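PDB 6A6E: cysteine desulfurase from Fervidobacterium islandicum, which catalyses the removal of sulfur from cysteine with the help of pyridoxal-5'-phosphate, probably supplying it to the Suf system for iron-sulfur cluster assembly. Local coordinates for residues 29-38 with 363-371; 56-65 with 73-81. One frame throughout, in Å; residues are numbered along the deposited sequence.

How the contacts relate
Contact 1 is mostly buried: strand 32-36 pairs in parallel with strand 368-373 in the smaller mixed sheet, so backbone hydrogen bonds carry it and a salt bridge and waters mark its ends. Contact 2 is only partly buried and has no strand pairing; helix 47-59 and the loop behind it meet helix 70-90 through side chains and the loop backbone, with apolar packing and two hydrogen bonds. Within one chain the two share no element and lie about 38 Å apart between centres, although contact 2 falls inside the chain loop that contact 1 closes. Across the dimer they meet: Arg-371 NH2 bonds Asn-63 O of the second subunit, and Tyr-36 OH weakly bonds its Ser-62 OG.

Contact 1: residues 29-38 with 363-371; sequences INGKRLVYLD and DENFGVATR
Val-35 and Val-368 lie side by side on one face of a parallel strand pair in the smaller mixed sheet of this class-V aminotransferase fold, Val-35 CB 3.8 Å from Val-368 CG2. Helix 407-423 covers that face. On the other face Ala-369 CB meets Tyr-36 CD1 at 3.9 Å, oblique to the ring. The backbone ladder fixes the register: Val-35 N donates to Gly-367 O at 2.9 Å, nearly straight at 173°, Val-35 O accepts from Ala-369 N, and Ala-369 O in turn accepts from Leu-37 N. Gly-367 follows the helix with positive phi, and a side chain there would run into Arg-33 O. One water bridges Arg-33 O and Phe-366 O. At the 29-32 turn, Asn-30 ND2 reaches Glu-364 O at 2.8 Å, while the extended Lys-32 chain ends in a weak bond to Asn-365 O. The carboxylate of Asp-38, swung out by a CG anti to the backbone N (chi1 -164°), forms a salt bridge with Arg-371, the two planes 15° apart. His-69 of the second subunit also bonds Asp-38 OD2. Arg-371 grips side-on, NH2 and NE both directed at the syn lone pair of Asp-38 OD2, at 3.0 and 3.1 Å.

Contact 2: residues 56-65 with 73-81; sequences FYLYHYSNIH and SEATVAYEQ
The end of helix 47-59 and the loop after it pack on helix 70-90 at the dimer interface. Ala-75 sits at the middle: its CB lies 3.4 Å from Ser-62 O and also meets His-60 O, a close fit of a small side chain under the loop backbone. Phe-56 comes from the first helix with its ring edge toward Ala-75 CA, and its CE1 touches Ala-78 CB at 3.7 Å. From the loop, Ile-64 lays its two branches on successive turns of the second helix. CG2 packs on Ala-75 CB, whereas CG1, set between the backbone N and the carbonyl carbon (chi1 54°), carries CD1 over one face of the Tyr-79 ring, 3.6 Å from the centroid and 22° off the normal, a CH-pi contact. The Tyr-79 hydroxyl is bonded to Glu-284.

Polar contacts flank this packing. His-60 ND1 donates to Glu-74 OE1 at 2.8 Å with an angle of 165°; OE1 sits at the ring edge, near the imidazole plane, but the nitrogen meets it from above the carboxylate plane. Arg-27 of the second subunit forms a salt bridge to the same oxygen, tying the pair to the interface. A leucine in place of His-60 would probably cost Glu-74 OE1 the ND1 hydrogen bond, leaving this oxygen to Arg-27 of the second subunit. On the other flank, His-65 CE1 comes 3.4 Å from Glu-80 OE2 without a hydrogen bond; Glu-80 OE1 forms a salt bridge with Arg-83. Thr-76 OG1, itself hydrogen-bonded to Ala-72 O, ties the loop backbone to the helix by accepting from His-65 N at 3.0 Å.

Contact 1: residues 29-38 with 363-371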
loop_
_atom_site.group_PDB
_atom_site.type_symbol
_atom_site.label_atom_id
_atom_site.label_comp_id
_atom_site.label_asym_id
_atom_site.label_seq_id
_atom_site.Cartn_x
_atom_site.Cartn_y
_atom_site.Cartn_z
ATOM N N ILE A 29 -3.263 -6.103 30.891
ATOM C CA ILE A 29 -1.901 -5.574 31.122
ATOM C C ILE A 29 -1.699 -5.545 32.635
ATOM O O ILE A 29 -2.383 -4.791 33.350
ATOM C CB ILE A 29 -1.736 -4.119 30.607
ATOM C CG1 ILE A 29 -2.391 -3.861 29.226
ATOM C CG2 ILE A 29 -0.283 -3.698 30.625
ATOM C CD1 ILE A 29 -2.058 -4.867 28.171
ATOM N N ASN A 30 -0.769 -6.351 33.130
ATOM C CA ASN A 30 -0.545 -6.489 34.553
ATOM C C ASN A 30 -1.784 -6.726 35.347
ATOM O O ASN A 30 -1.942 -6.141 36.383
ATOM C CB ASN A 30 0.174 -5.250 35.082
ATOM C CG ASN A 30 1.541 -5.167 34.514
ATOM O OD1 ASN A 30 2.218 -6.205 34.480
ATOM N ND2 ASN A 30 1.930 -4.001 33.956
ATOM N N GLY A 31 -2.681 -7.562 34.854
ATOM C CA GLY A 31 -3.918 -7.843 35.547
ATOM C C GLY A 31 -5.034 -6.828 35.440
ATOM O O GLY A 31 -6.050 -7.019 36.082
ATOM N N LYS A 32 -4.883 -5.771 34.638
ATOM C CA LYS A 32 -6.001 -4.854 34.341
ATOM C C LYS A 32 -6.415 -4.924 32.844
ATOM O O LYS A 32 -5.557 -5.048 31.940
ATOM C CB LYS A 32 -5.627 -3.439 34.697
ATOM C CG LYS A 32 -5.224 -3.304 36.145
ATOM C CD LYS A 32 -5.123 -1.876 36.531
ATOM C CE LYS A 32 -4.825 -1.742 38.022
ATOM N NZ LYS A 32 -5.234 -0.362 38.402
ATOM N N ARG A 33 -7.716 -4.851 32.593
ATOM C CA ARG A 33 -8.195 -4.926 31.238
ATOM C C ARG A 33 -7.645 -3.740 30.431
ATOM O O ARG A 33 -7.379 -2.630 30.955
ATOM C CB ARG A 33 -9.726 -4.966 31.162
ATOM C CG ARG A 33 -10.379 -3.632 31.471
ATOM C CD ARG A 33 -11.907 -3.679 31.491
ATOM N NE ARG A 33 -12.448 -2.350 31.791
ATOM C CZ ARG A 33 -12.668 -1.392 30.904
ATOM N NH1 ARG A 33 -12.449 -1.617 29.597
ATOM N NH2 ARG A 33 -13.118 -0.200 31.309
ATOM N N LEU A 34 -7.484 -4.021 29.146
ATOM C CA LEU A 34 -7.010 -3.039 28.176
ATOM C C LEU A 34 -8.028 -1.950 28.069
ATOM O O LEU A 34 -9.193 -2.174 27.779
ATOM C CB LEU A 34 -6.749 -3.700 26.795
ATOM C CG LEU A 34 -6.512 -2.682 25.653
ATOM C CD1 LEU A 34 -5.217 -1.882 25.913
ATOM C CD2 LEU A 34 -6.479 -3.392 24.310
ATOM N N VAL A 35 -7.590 -0.738 28.325
ATOM C CA VAL A 35 -8.393 0.427 28.088
ATOM C C VAL A 35 -7.738 1.190 26.901
ATOM O O VAL A 35 -6.812 1.976 27.093
ATOM C CB VAL A 35 -8.504 1.306 29.360
ATOM C CG1 VAL A 35 -9.189 2.607 29.026
ATOM C CG2 VAL A 35 -9.341 0.569 30.425
ATOM N N TYR A 36 -8.275 1.014 25.697
ATOM C CA TYR A 36 -7.574 1.486 24.470
ATOM C C TYR A 36 -8.026 2.871 24.105
ATOM O O TYR A 36 -9.135 3.059 23.595
ATOM C CB TYR A 36 -7.761 0.521 23.303
ATOM C CG TYR A 36 -6.913 0.869 22.101
ATOM C CD1 TYR A 36 -5.590 0.489 22.030
ATOM C CD2 TYR A 36 -7.410 1.637 21.075
ATOM C CE1 TYR A 36 -4.782 0.851 20.961
ATOM C CE2 TYR A 36 -6.629 1.928 19.944
ATOM C CZ TYR A 36 -5.324 1.562 19.907
ATOM O OH TYR A 36 -4.541 1.854 18.821
ATOM N N LEU A 37 -7.166 3.841 24.409
ATOM C CA LEU A 37 -7.432 5.259 24.120
ATOM C C LEU A 37 -6.373 5.903 23.182
ATOM O O LEU A 37 -6.059 7.125 23.309
ATOM C CB LEU A 37 -7.572 6.083 25.416
ATOM C CG LEU A 37 -8.701 5.630 26.365
ATOM C CD1 LEU A 37 -8.628 6.419 27.642
ATOM C CD2 LEU A 37 -10.074 5.835 25.752
ATOM N N ASP A 38 -5.877 5.109 22.222
ATOM C CA ASP A 38 -4.934 5.612 21.198
ATOM C C ASP A 38 -5.542 5.445 19.790
ATOM O O ASP A 38 -4.853 5.184 18.803
ATOM C CB ASP A 38 -3.643 4.843 21.273
ATOM C CG ASP A 38 -2.501 5.548 20.535
ATOM O OD1 ASP A 38 -2.595 6.805 20.347
ATOM O OD2 ASP A 38 -1.525 4.824 20.213
ATOM N N ASP A 363 -0.203 3.070 31.107
ATOM C CA ASP A 363 -0.115 1.741 30.501
ATOM C C ASP A 363 0.298 0.591 31.488
ATOM O O ASP A 363 -0.350 -0.458 31.565
ATOM C CB ASP A 363 0.881 1.769 29.299
ATOM C CG ASP A 363 1.215 0.368 28.774
ATOM O OD1 ASP A 363 0.352 -0.381 28.260
ATOM O OD2 ASP A 363 2.382 -0.012 28.873
ATOM N N GLU A 364 1.364 0.787 32.246
ATOM C CA GLU A 364 1.861 -0.316 33.058
ATOM C C GLU A 364 0.927 -0.557 34.273
ATOM O O GLU A 364 0.553 -1.698 34.561
ATOM C CB GLU A 364 3.290 -0.055 33.487
ATOM C CG GLU A 364 4.106 -1.335 33.515
ATOM C CD GLU A 364 5.307 -1.189 34.398
ATOM O OE1 GLU A 364 5.183 -1.584 35.577
ATOM O OE2 GLU A 364 6.363 -0.668 33.921
ATOM N N ASN A 365 0.474 0.516 34.895
ATOM C CA ASN A 365 -0.268 0.427 36.164
ATOM C C ASN A 365 -1.764 0.523 36.010
ATOM O O ASN A 365 -2.453 0.189 36.956
ATOM C CB ASN A 365 0.231 1.482 37.150
ATOM C CG ASN A 365 1.737 1.336 37.401
ATOM O OD1 ASN A 365 2.564 2.008 36.790
ATOM N ND2 ASN A 365 2.092 0.374 38.219
ATOM N N PHE A 366 -2.282 0.956 34.844
ATOM C CA PHE A 366 -3.747 1.024 34.645
ATOM C C PHE A 366 -4.269 0.398 33.349
ATOM O O PHE A 366 -5.448 0.407 33.115
ATOM C CB PHE A 366 -4.228 2.451 34.721
ATOM C CG PHE A 366 -4.036 3.063 36.049
ATOM C CD1 PHE A 366 -2.811 3.659 36.384
ATOM C CD2 PHE A 366 -5.077 3.067 36.963
ATOM C CE1 PHE A 366 -2.631 4.217 37.647
ATOM C CE2 PHE A 366 -4.903 3.610 38.220
ATOM C CZ PHE A 366 -3.692 4.190 38.573
ATOM N N GLY A 367 -3.379 -0.182 32.546
ATOM C CA GLY A 367 -3.756 -0.837 31.272
ATOM C C GLY A 367 -4.307 0.107 30.180
ATOM O O GLY A 367 -4.899 -0.343 29.191
ATOM N N VAL A 368 -4.094 1.393 30.383
ATOM C CA VAL A 368 -4.624 2.462 29.575
ATOM C C VAL A 368 -3.543 2.808 28.517
ATOM O O VAL A 368 -2.424 3.215 28.885
ATOM C CB VAL A 368 -4.910 3.693 30.451
ATOM C CG1 VAL A 368 -5.303 4.916 29.629
ATOM C CG2 VAL A 368 -6.038 3.384 31.433
ATOM N N ALA A 369 -3.939 2.692 27.238
ATOM C CA ALA A 369 -3.116 3.049 26.073
ATOM C C ALA A 369 -3.371 4.464 25.656
ATOM O O ALA A 369 -4.467 4.778 25.292
ATOM C CB ALA A 369 -3.416 2.081 24.911
ATOM N N THR A 370 -2.357 5.318 25.754
ATOM C CA THR A 370 -2.383 6.692 25.289
ATOM C C THR A 370 -1.089 6.961 24.569
ATOM O O THR A 370 -0.208 6.093 24.503
ATOM C CB THR A 370 -2.441 7.721 26.453
ATOM O OG1 THR A 370 -1.264 7.613 27.254
ATOM C CG2 THR A 370 -3.679 7.471 27.313
ATOM N N ARG A 371 -0.957 8.151 23.991
ATOM C CA ARG A 371 0.238 8.489 23.269
ATOM C C ARG A 371 0.804 9.816 23.732
ATOM O O ARG A 371 0.081 10.781 23.923
ATOM C CB ARG A 371 -0.099 8.564 21.774
ATOM C CG ARG A 371 1.068 8.752 20.809
ATOM C CD ARG A 371 0.616 8.438 19.362
ATOM N NE ARG A 371 0.461 7.014 19.185
ATOM C CZ ARG A 371 1.342 6.190 18.681
ATOM N NH1 ARG A 371 2.452 6.633 18.105
ATOM N NH2 ARG A 371 1.049 4.928 18.690
HETATM O O HOH W 1 -1.911 -2.547 34.545
HETATM O O HOH W 2 -2.005 -3.101 37.457
HETATM O O HOH W 3 -7.839 -1.222 33.087
#

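Contact 2: residues 56-65 with 73-81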
loop_
_atom_site.group_PDB
_atom_site.type_symbol
_atom_site.label_atom_id
_atom_site.label_comp_id
_atom_site.label_asym_id
_atom_site.label_seq_id
_atom_site.Cartn_x
_atom_site.Cartn_y
_atom_site.Cartn_z
ATOM N N PHE A 56 -11.825 -14.384 1.912
ATOM C CA PHE A 56 -11.468 -13.864 0.638
ATOM C C PHE A 56 -10.047 -14.314 0.194
ATOM O O PHE A 56 -9.902 -14.871 -0.885
ATOM C CB PHE A 56 -11.606 -12.338 0.613
ATOM C CG PHE A 56 -11.284 -11.755 -0.730
ATOM C CD1 PHE A 56 -12.231 -11.781 -1.752
ATOM C CD2 PHE A 56 -10.023 -11.239 -0.996
ATOM C CE1 PHE A 56 -11.921 -11.264 -3.036
ATOM C CE2 PHE A 56 -9.711 -10.717 -2.243
ATOM C CZ PHE A 56 -10.685 -10.729 -3.260
ATOM N N TYR A 57 -9.037 -14.141 1.055
ATOM C CA TYR A 57 -7.665 -14.571 0.770
ATOM C C TYR A 57 -7.584 -16.046 0.464
ATOM O O TYR A 57 -6.758 -16.479 -0.383
ATOM C CB TYR A 57 -6.713 -14.287 1.962
ATOM C CG TYR A 57 -5.916 -12.970 1.980
ATOM C CD1 TYR A 57 -5.210 -12.517 0.853
ATOM C CD2 TYR A 57 -5.798 -12.209 3.158
ATOM C CE1 TYR A 57 -4.472 -11.344 0.893
ATOM C CE2 TYR A 57 -5.038 -11.046 3.204
ATOM C CZ TYR A 57 -4.358 -10.643 2.049
ATOM O OH TYR A 57 -3.644 -9.499 2.070
ATOM N N LEU A 58 -8.369 -16.852 1.207
ATOM C CA LEU A 58 -8.162 -18.309 1.152
ATOM C C LEU A 58 -9.009 -18.942 0.032
ATOM O O LEU A 58 -8.610 -19.941 -0.501
ATOM C CB LEU A 58 -8.440 -18.986 2.506
ATOM C CG LEU A 58 -7.458 -18.654 3.629
ATOM C CD1 LEU A 58 -7.893 -19.247 4.963
ATOM C CD2 LEU A 58 -6.031 -19.106 3.241
ATOM N N TYR A 59 -10.140 -18.354 -0.331
ATOM C CA TYR A 59 -11.074 -19.013 -1.257
ATOM C C TYR A 59 -11.480 -18.205 -2.503
ATOM O O TYR A 59 -12.004 -18.807 -3.483
ATOM C CB TYR A 59 -12.347 -19.479 -0.500
ATOM C CG TYR A 59 -12.107 -20.568 0.576
ATOM C CD1 TYR A 59 -11.880 -21.910 0.217
ATOM C CD2 TYR A 59 -12.075 -20.257 1.908
ATOM C CE1 TYR A 59 -11.650 -22.919 1.191
ATOM C CE2 TYR A 59 -11.891 -21.258 2.896
ATOM C CZ TYR A 59 -11.674 -22.588 2.515
ATOM O OH TYR A 59 -11.451 -23.564 3.458
ATOM N N HIS A 60 -11.263 -16.891 -2.506
ATOM C CA HIS A 60 -11.800 -16.063 -3.601
ATOM C C HIS A 60 -10.759 -15.167 -4.260
ATOM O O HIS A 60 -11.086 -14.165 -4.802
ATOM C CB HIS A 60 -12.971 -15.253 -3.139
ATOM C CG HIS A 60 -14.077 -16.115 -2.606
ATOM N ND1 HIS A 60 -14.875 -16.880 -3.429
ATOM C CD2 HIS A 60 -14.423 -16.439 -1.332
ATOM C CE1 HIS A 60 -15.704 -17.588 -2.682
ATOM N NE2 HIS A 60 -15.445 -17.352 -1.407
ATOM N N TYR A 61 -9.513 -15.578 -4.211
ATOM C CA TYR A 61 -8.397 -14.645 -4.460
ATOM C C TYR A 61 -7.655 -14.960 -5.741
ATOM O O TYR A 61 -7.367 -16.106 -6.008
ATOM C CB TYR A 61 -7.408 -14.695 -3.290
ATOM C CG TYR A 61 -6.198 -13.867 -3.601
ATOM C CD1 TYR A 61 -6.220 -12.502 -3.378
ATOM C CD2 TYR A 61 -5.103 -14.403 -4.261
ATOM C CE1 TYR A 61 -5.143 -11.718 -3.720
ATOM C CE2 TYR A 61 -4.037 -13.621 -4.616
ATOM C CZ TYR A 61 -4.071 -12.278 -4.318
ATOM O OH TYR A 61 -3.037 -11.440 -4.658
ATOM N N SER A 62 -7.358 -13.925 -6.513
ATOM C CA SER A 62 -6.439 -13.945 -7.616
ATOM C C SER A 62 -6.230 -12.506 -8.017
ATOM O O SER A 62 -6.868 -11.649 -7.498
ATOM C CB SER A 62 -7.023 -14.628 -8.858
ATOM O OG SER A 62 -6.922 -16.008 -8.775
ATOM N N ASN A 63 -5.353 -12.248 -8.979
ATOM C CA ASN A 63 -5.149 -10.875 -9.418
ATOM C C ASN A 63 -6.341 -10.485 -10.276
ATOM O O ASN A 63 -7.028 -11.340 -10.851
ATOM C CB ASN A 63 -3.827 -10.684 -10.151
ATOM C CG ASN A 63 -3.277 -9.252 -9.952
ATOM O OD1 ASN A 63 -4.073 -8.286 -9.719
ATOM N ND2 ASN A 63 -1.946 -9.098 -10.020
ATOM N N ILE A 64 -6.596 -9.205 -10.364
ATOM C CA ILE A 64 -7.856 -8.737 -10.871
ATOM C C ILE A 64 -7.741 -7.989 -12.207
ATOM O O ILE A 64 -6.662 -7.595 -12.602
ATOM C CB ILE A 64 -8.472 -7.788 -9.849
ATOM C CG1 ILE A 64 -7.537 -6.647 -9.446
ATOM C CG2 ILE A 64 -8.868 -8.554 -8.625
ATOM C CD1 ILE A 64 -8.334 -5.573 -8.685
ATOM N N HIS A 65 -8.869 -7.714 -12.815
ATOM C CA HIS A 65 -8.999 -7.118 -14.174
ATOM C C HIS A 65 -8.576 -8.181 -15.240
ATOM O O HIS A 65 -7.883 -9.138 -14.919
ATOM C CB HIS A 65 -8.223 -5.768 -14.361
ATOM C CG HIS A 65 -8.460 -4.777 -13.272
ATOM N ND1 HIS A 65 -9.725 -4.344 -12.934
ATOM C CD2 HIS A 65 -7.610 -4.162 -12.407
ATOM C CE1 HIS A 65 -9.655 -3.519 -11.906
ATOM N NE2 HIS A 65 -8.382 -3.363 -11.586
ATOM N N SER A 73 -12.343 -13.653 -11.796
ATOM C CA SER A 73 -13.674 -12.965 -11.840
ATOM C C SER A 73 -14.228 -12.632 -10.472
ATOM O O SER A 73 -14.667 -11.527 -10.296
ATOM C CB SER A 73 -14.808 -13.704 -12.631
ATOM O OG SER A 73 -14.149 -14.361 -13.680
ATOM N N GLU A 74 -14.196 -13.573 -9.557
ATOM C CA GLU A 74 -14.661 -13.376 -8.212
ATOM C C GLU A 74 -13.906 -12.211 -7.563
ATOM O O GLU A 74 -14.516 -11.348 -6.903
ATOM C CB GLU A 74 -14.501 -14.672 -7.391
ATOM C CG GLU A 74 -15.483 -15.767 -7.809
ATOM C CD GLU A 74 -15.315 -17.110 -7.078
ATOM O OE1 GLU A 74 -14.429 -17.284 -6.207
ATOM O OE2 GLU A 74 -16.117 -18.030 -7.360
ATOM N N ALA A 75 -12.579 -12.200 -7.725
ATOM C CA ALA A 75 -11.744 -11.221 -7.030
ATOM C C ALA A 75 -12.041 -9.871 -7.661
ATOM O O ALA A 75 -12.156 -8.881 -6.986
ATOM C CB ALA A 75 -10.284 -11.621 -7.142
ATOM N N THR A 76 -12.199 -9.826 -8.976
ATOM C CA THR A 76 -12.446 -8.581 -9.655
ATOM C C THR A 76 -13.791 -7.959 -9.261
ATOM O O THR A 76 -13.914 -6.737 -8.955
ATOM C CB THR A 76 -12.374 -8.756 -11.202
ATOM O OG1 THR A 76 -11.097 -9.269 -11.569
ATOM C CG2 THR A 76 -12.545 -7.441 -11.898
ATOM N N VAL A 77 -14.807 -8.791 -9.266
ATOM C CA VAL A 77 -16.155 -8.361 -8.814
ATOM C C VAL A 77 -16.124 -7.857 -7.359
ATOM O O VAL A 77 -16.642 -6.792 -7.053
ATOM C CB VAL A 77 -17.159 -9.532 -9.008
ATOM C CG1 VAL A 77 -18.470 -9.311 -8.314
ATOM C CG2 VAL A 77 -17.409 -9.790 -10.499
ATOM N N ALA A 78 -15.437 -8.566 -6.488
ATOM C CA ALA A 78 -15.404 -8.161 -5.078
ATOM C C ALA A 78 -14.715 -6.826 -4.934
ATOM O O ALA A 78 -15.182 -5.973 -4.161
ATOM C CB ALA A 78 -14.761 -9.240 -4.195
ATOM N N TYR A 79 -13.612 -6.622 -5.658
ATOM C CA TYR A 79 -12.876 -5.348 -5.610
ATOM C C TYR A 79 -13.717 -4.170 -6.098
ATOM O O TYR A 79 -13.771 -3.108 -5.468
ATOM C CB TYR A 79 -11.579 -5.456 -6.420
ATOM C CG TYR A 79 -10.650 -4.283 -6.379
ATOM C CD1 TYR A 79 -9.776 -4.056 -5.292
ATOM C CD2 TYR A 79 -10.557 -3.408 -7.486
ATOM C CE1 TYR A 79 -8.886 -2.969 -5.315
ATOM C CE2 TYR A 79 -9.659 -2.340 -7.509
ATOM C CZ TYR A 79 -8.848 -2.109 -6.404
ATOM O OH TYR A 79 -8.001 -1.028 -6.508
ATOM N N GLU A 80 -14.326 -4.297 -7.267
ATOM C CA GLU A 80 -15.209 -3.208 -7.741
ATOM C C GLU A 80 -16.446 -2.999 -6.825
ATOM O O GLU A 80 -16.863 -1.894 -6.670
ATOM C CB GLU A 80 -15.703 -3.483 -9.143
ATOM C CG GLU A 80 -14.654 -3.434 -10.299
ATOM C CD GLU A 80 -13.135 -3.124 -10.049
ATOM O OE1 GLU A 80 -12.626 -1.877 -9.982
ATOM O OE2 GLU A 80 -12.412 -4.211 -10.116
ATOM N N GLN A 81 -16.996 -4.060 -6.224
ATOM C CA GLN A 81 -18.060 -3.922 -5.214
ATOM C C GLN A 81 -17.546 -3.087 -4.036
ATOM O O GLN A 81 -18.268 -2.225 -3.544
ATOM C CB GLN A 81 -18.610 -5.254 -4.736
ATOM C CG GLN A 81 -19.472 -5.927 -5.841
ATOM C CD GLN A 81 -19.961 -7.330 -5.465
ATOM O OE1 GLN A 81 -19.354 -8.023 -4.648
ATOM N NE2 GLN A 81 -21.058 -7.751 -6.069
#